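Local coordinates for protein oxidoreductase (Corynebacterium diphtheriae, PDB 3K1Y) that probably works as a flavin-dependent oxidoreductase of the NADPH-dependent FMN reductase family, built on a flavodoxin-like fold, at residues R12-G20 / L83-P94. Numbering follows the deposited sequence.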
ATOM      1  N   ARG A  12     -34.768   3.466   1.494  1.00 17.67           N
ATOM      2  CA  ARG A  12     -33.418   3.412   0.989  1.00 17.18           C
ATOM      3  C   ARG A  12     -32.970   1.962   0.953  1.00 14.78           C
ATOM      4  O   ARG A  12     -33.476   1.122   1.702  1.00 13.50           O
ATOM      5  CB  ARG A  12     -32.512   4.240   1.895  1.00 18.37           C
ATOM      6  CG  ARG A  12     -33.000   5.666   2.124  1.00 23.88           C
ATOM      7  CD  ARG A  12     -32.850   6.541   0.882  1.00 28.79           C
ATOM      8  NE  ARG A  12     -33.289   7.910   1.157  1.00 34.66           N
ATOM      9  CZ  ARG A  12     -33.125   8.946   0.333  1.00 37.72           C
ATOM     10  NH1 ARG A  12     -32.522   8.788  -0.842  1.00 36.54           N
ATOM     11  NH2 ARG A  12     -33.568  10.149   0.685  1.00 39.02           N
ATOM     12  N   THR A  13     -32.023   1.674   0.069  1.00 17.88           N
ATOM     13  CA  THR A  13     -31.487   0.331  -0.084  1.00 15.95           C
ATOM     14  C   THR A  13     -30.029   0.295   0.357  1.00 14.86           C
ATOM     15  O   THR A  13     -29.318   1.298   0.262  1.00 15.29           O
ATOM     16  CB  THR A  13     -31.561  -0.114  -1.553  1.00 16.06           C
ATOM     17  OG1 THR A  13     -30.973   0.899  -2.380  1.00 18.28           O
ATOM     18  CG2 THR A  13     -33.018  -0.347  -1.974  1.00 16.54           C
ATOM     19  N   LEU A  14     -29.600  -0.865   0.850  1.00 16.40           N
ATOM     20  CA  LEU A  14     -28.223  -1.081   1.283  1.00 15.64           C
ATOM     21  C   LEU A  14     -27.770  -2.443   0.769  1.00 14.75           C
ATOM     22  O   LEU A  14     -28.482  -3.437   0.921  1.00 14.67           O
ATOM     23  CB  LEU A  14     -28.109  -1.058   2.813  1.00 15.83           C
ATOM     24  CG  LEU A  14     -26.714  -1.382   3.380  1.00 14.92           C
ATOM     25  CD1 LEU A  14     -25.706  -0.349   2.890  1.00 10.53           C
ATOM     26  CD2 LEU A  14     -26.753  -1.405   4.914  1.00 15.75           C
ATOM     27  N   ALA A  15     -26.604  -2.488   0.138  1.00 12.14           N
ATOM     28  CA  ALA A  15     -26.076  -3.755  -0.358  1.00 10.79           C
ATOM     29  C   ALA A  15     -24.912  -4.135   0.566  1.00 10.00           C
ATOM     30  O   ALA A  15     -24.147  -3.272   0.999  1.00  9.93           O
ATOM     31  CB  ALA A  15     -25.601  -3.600  -1.801  1.00 10.09           C
ATOM     32  N   VAL A  16     -24.789  -5.414   0.892  1.00 12.50           N
ATOM     33  CA  VAL A  16     -23.720  -5.854   1.782  1.00 11.04           C
ATOM     34  C   VAL A  16     -23.031  -7.072   1.198  1.00 12.27           C
ATOM     35  O   VAL A  16     -23.663  -8.110   1.015  1.00 12.22           O
ATOM     36  CB  VAL A  16     -24.279  -6.222   3.191  1.00 11.28           C
ATOM     37  CG1 VAL A  16     -23.163  -6.779   4.084  1.00  8.76           C
ATOM     38  CG2 VAL A  16     -24.924  -4.997   3.833  1.00  8.98           C
ATOM     39  N   ILE A  17     -21.743  -6.943   0.892  1.00 27.21           N
ATOM     40  CA  ILE A  17     -20.982  -8.061   0.346  1.00 27.51           C
ATOM     41  C   ILE A  17     -20.189  -8.678   1.488  1.00 27.70           C
ATOM     42  O   ILE A  17     -19.499  -7.973   2.221  1.00 28.18           O
ATOM     43  CB  ILE A  17     -19.972  -7.619  -0.742  1.00 26.95           C
ATOM     44  CG1 ILE A  17     -20.667  -6.801  -1.839  1.00 26.52           C
ATOM     45  CG2 ILE A  17     -19.322  -8.848  -1.361  1.00 28.10           C
ATOM     46  CD1 ILE A  17     -21.778  -7.527  -2.556  1.00 31.39           C
ATOM     47  N   SER A  18     -20.283  -9.993   1.636  1.00 24.07           N
ATOM     48  CA  SER A  18     -19.561 -10.681   2.697  1.00 24.10           C
ATOM     49  C   SER A  18     -18.849 -11.881   2.086  1.00 23.27           C
ATOM     50  O   SER A  18     -19.493 -12.774   1.535  1.00 23.95           O
ATOM     51  CB  SER A  18     -20.542 -11.125   3.785  1.00 25.42           C
ATOM     52  OG  SER A  18     -19.850 -11.547   4.939  1.00 29.75           O
ATOM     53  N   ALA A  19     -17.523 -11.904   2.203  1.00 13.71           N
ATOM     54  CA  ALA A  19     -16.704 -12.967   1.606  1.00 13.58           C
ATOM     55  C   ALA A  19     -16.210 -14.081   2.537  1.00 14.10           C
ATOM     56  O   ALA A  19     -15.240 -14.771   2.223  1.00 14.42           O
ATOM     57  CB  ALA A  19     -15.503 -12.328   0.870  1.00 11.56           C
ATOM     58  N   GLY A  20     -16.872 -14.264   3.671  1.00 20.83           N
ATOM     59  CA  GLY A  20     -16.455 -15.308   4.592  1.00 22.22           C
ATOM     60  C   GLY A  20     -16.764 -16.705   4.080  1.00 24.22           C
ATOM     61  O   GLY A  20     -17.733 -16.908   3.344  1.00 24.71           O
ATOM     62  N   LEU A  83     -27.021  -3.910  -6.908  1.00 18.64           N
ATOM     63  CA  LEU A  83     -25.840  -3.306  -6.308  1.00 17.54           C
ATOM     64  C   LEU A  83     -25.663  -1.888  -6.842  1.00 17.80           C
ATOM     65  O   LEU A  83     -25.633  -0.939  -6.067  1.00 18.59           O
ATOM     66  CB  LEU A  83     -24.600  -4.157  -6.603  1.00 16.99           C
ATOM     67  CG  LEU A  83     -23.214  -3.660  -6.172  1.00 15.89           C
ATOM     68  CD1 LEU A  83     -23.128  -3.460  -4.665  1.00 11.39           C
ATOM     69  CD2 LEU A  83     -22.181  -4.689  -6.628  1.00 16.16           C
ATOM     70  N   SER A  84     -25.578  -1.740  -8.160  1.00 19.23           N
ATOM     71  CA  SER A  84     -25.412  -0.420  -8.757  1.00 19.66           C
ATOM     72  C   SER A  84     -26.567   0.515  -8.420  1.00 20.34           C
ATOM     73  O   SER A  84     -26.371   1.719  -8.270  1.00 20.83           O
ATOM     74  CB  SER A  84     -25.274  -0.528 -10.278  1.00 20.50           C
ATOM     75  OG  SER A  84     -24.081  -1.202 -10.653  1.00 20.03           O
ATOM     76  N   ALA A  85     -27.771  -0.036  -8.292  1.00 18.07           N
ATOM     77  CA  ALA A  85     -28.943   0.768  -7.975  1.00 17.32           C
ATOM     78  C   ALA A  85     -29.049   1.109  -6.486  1.00 16.34           C
ATOM     79  O   ALA A  85     -29.882   1.931  -6.083  1.00 17.01           O
ATOM     80  CB  ALA A  85     -30.202   0.050  -8.437  1.00 17.82           C
ATOM     81  N   SER A  86     -28.195   0.498  -5.669  1.00 14.31           N
ATOM     82  CA  SER A  86     -28.224   0.739  -4.231  1.00 15.01           C
ATOM     83  C   SER A  86     -27.766   2.137  -3.845  1.00 15.59           C
ATOM     84  O   SER A  86     -27.037   2.781  -4.591  1.00 15.47           O
ATOM     85  CB  SER A  86     -27.363  -0.293  -3.513  1.00 13.36           C
ATOM     86  OG  SER A  86     -27.852  -1.592  -3.774  1.00 16.37           O
ATOM     87  N   ASP A  87     -28.195   2.593  -2.672  1.00 18.65           N
ATOM     88  CA  ASP A  87     -27.824   3.915  -2.176  1.00 20.08           C
ATOM     89  C   ASP A  87     -26.568   3.812  -1.318  1.00 18.82           C
ATOM     90  O   ASP A  87     -25.791   4.766  -1.206  1.00 19.86           O
ATOM     91  CB  ASP A  87     -28.953   4.517  -1.324  1.00 21.72           C
ATOM     92  CG  ASP A  87     -30.270   4.600  -2.063  1.00 27.46           C
ATOM     93  OD1 ASP A  87     -30.285   5.028  -3.240  1.00 33.06           O
ATOM     94  OD2 ASP A  87     -31.301   4.243  -1.455  1.00 32.70           O
ATOM     95  N   GLY A  88     -26.388   2.651  -0.698  1.00 20.41           N
ATOM     96  CA  GLY A  88     -25.239   2.438   0.154  1.00 18.30           C
ATOM     97  C   GLY A  88     -24.677   1.057  -0.061  1.00 16.70           C
ATOM     98  O   GLY A  88     -25.316   0.209  -0.684  1.00 17.28           O
ATOM     99  N   LEU A  89     -23.480   0.816   0.451  1.00 14.13           N
ATOM    100  CA  LEU A  89     -22.867  -0.486   0.286  1.00 13.21           C
ATOM    101  C   LEU A  89     -21.913  -0.784   1.413  1.00 12.14           C
ATOM    102  O   LEU A  89     -21.261   0.115   1.937  1.00 13.33           O
ATOM    103  CB  LEU A  89     -22.104  -0.547  -1.039  1.00 12.50           C
ATOM    104  CG  LEU A  89     -21.064  -1.665  -1.150  1.00 12.26           C
ATOM    105  CD1 LEU A  89     -21.785  -2.973  -1.393  1.00  8.24           C
ATOM    106  CD2 LEU A  89     -20.076  -1.361  -2.278  1.00 12.95           C
ATOM    107  N   VAL A  90     -21.837  -2.058   1.774  1.00 10.25           N
ATOM    108  CA  VAL A  90     -20.943  -2.522   2.819  1.00  9.12           C
ATOM    109  C   VAL A  90     -20.221  -3.753   2.278  1.00  8.73           C
ATOM    110  O   VAL A  90     -20.849  -4.645   1.702  1.00  9.16           O
ATOM    111  CB  VAL A  90     -21.719  -2.915   4.088  1.00 10.11           C
ATOM    112  CG1 VAL A  90     -20.773  -3.562   5.104  1.00  6.50           C
ATOM    113  CG2 VAL A  90     -22.375  -1.684   4.677  1.00  9.03           C
ATOM    114  N   VAL A  91     -18.903  -3.782   2.445  1.00 13.03           N
ATOM    115  CA  VAL A  91     -18.093  -4.897   1.983  1.00 12.11           C
ATOM    116  C   VAL A  91     -17.255  -5.407   3.145  1.00 12.73           C
ATOM    117  O   VAL A  91     -16.597  -4.630   3.838  1.00 13.96           O
ATOM    118  CB  VAL A  91     -17.150  -4.497   0.800  1.00 12.02           C
ATOM    119  CG1 VAL A  91     -17.977  -4.104  -0.411  1.00 12.58           C
ATOM    120  CG2 VAL A  91     -16.215  -3.348   1.212  1.00 11.59           C
ATOM    121  N   ALA A  92     -17.298  -6.713   3.363  1.00 18.20           N
ATOM    122  CA  ALA A  92     -16.556  -7.318   4.456  1.00 19.26           C
ATOM    123  C   ALA A  92     -15.769  -8.488   3.910  1.00 19.00           C
ATOM    124  O   ALA A  92     -16.279  -9.270   3.110  1.00 19.04           O
ATOM    125  CB  ALA A  92     -17.507  -7.794   5.543  1.00 20.07           C
ATOM    126  N   THR A  93     -14.521  -8.604   4.344  1.00 16.95           N
ATOM    127  CA  THR A  93     -13.685  -9.688   3.875  1.00 16.39           C
ATOM    128  C   THR A  93     -12.786 -10.258   4.951  1.00 15.40           C
ATOM    129  O   THR A  93     -12.287  -9.534   5.810  1.00 15.20           O
ATOM    130  CB  THR A  93     -12.752  -9.235   2.714  1.00 15.88           C
ATOM    131  OG1 THR A  93     -11.992 -10.357   2.243  1.00 17.54           O
ATOM    132  CG2 THR A  93     -11.763  -8.170   3.203  1.00 14.35           C
ATOM    133  N   PRO A  94     -12.621 -11.582   4.953  1.00 10.77           N
ATOM    134  CA  PRO A  94     -11.730 -12.166   5.951  1.00 11.30           C
ATOM    135  C   PRO A  94     -10.351 -11.790   5.392  1.00 10.71           C
ATOM    136  O   PRO A  94     -10.255 -11.235   4.295  1.00 11.35           O
ATOM    137  CB  PRO A  94     -12.024 -13.665   5.851  1.00 10.72           C
ATOM    138  CG  PRO A  94     -12.558 -13.826   4.459  1.00 12.97           C
ATOM    139  CD  PRO A  94     -13.425 -12.619   4.286  1.00 11.07           C
TER
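The two faces of the Asp87 carboxylate are covered differently: the backbone N of Thr13 bonds OD2 at 3.1 Å from one side of the plane, 36° out of it, while CB and CD of Arg12 lie against the same oxygen from the other, CD most nearly over the face. The guanidinium plane of Arg12 is turned 77° from that carboxylate, and NH1 stays 4.7 Å from Asp87 OD2, so the pair makes no salt bridge; Arg12 NE instead pairs with Glu47. A chi1 of 51° sets Thr13 OG1 between its own backbone N and carbonyl carbon, where it accepts a bond from Asp87 N (3.3 Å). Beyond this turn the chains run parallel, joined by a ladder that includes Val90 N to Ala15 O and Ile17 N to Val90 O at 2.6 Å; Ala92 O then receives Ala19 N.

On one face of the sheet, Leu14 CD1 lies over the peptide between Gly88 and Leu89, 3.4 Å from Gly88 C, on the side where glycine carries no CB. Next along, Val16 and Val90 stand side by side, CG2 of Val16 3.8 Å from CB of Val90. The other face carries Ala15, whose CB touches Leu83 CD1 of helix 74-85 and Leu89 CD1, followed by Ile17, angled across Leu89 and Val91 and touching Phe107 of helix 102-110. At the far end the Pro94 ring rests on the Ala19 carbonyl, CD to O 3.5 Å.

These are neighbouring central strands of the 2-1-3-4-5 parallel sheet of a flavodoxin-like fold. The side chains meeting across them are mostly apolar, and the ladder pairs the buried peptide groups facing each other. The Thr13 N-H, and perhaps the more distant Arg12 charge, should favour a charged Asp87 carboxylate, an effect that Glu189, close to OD1, would oppose.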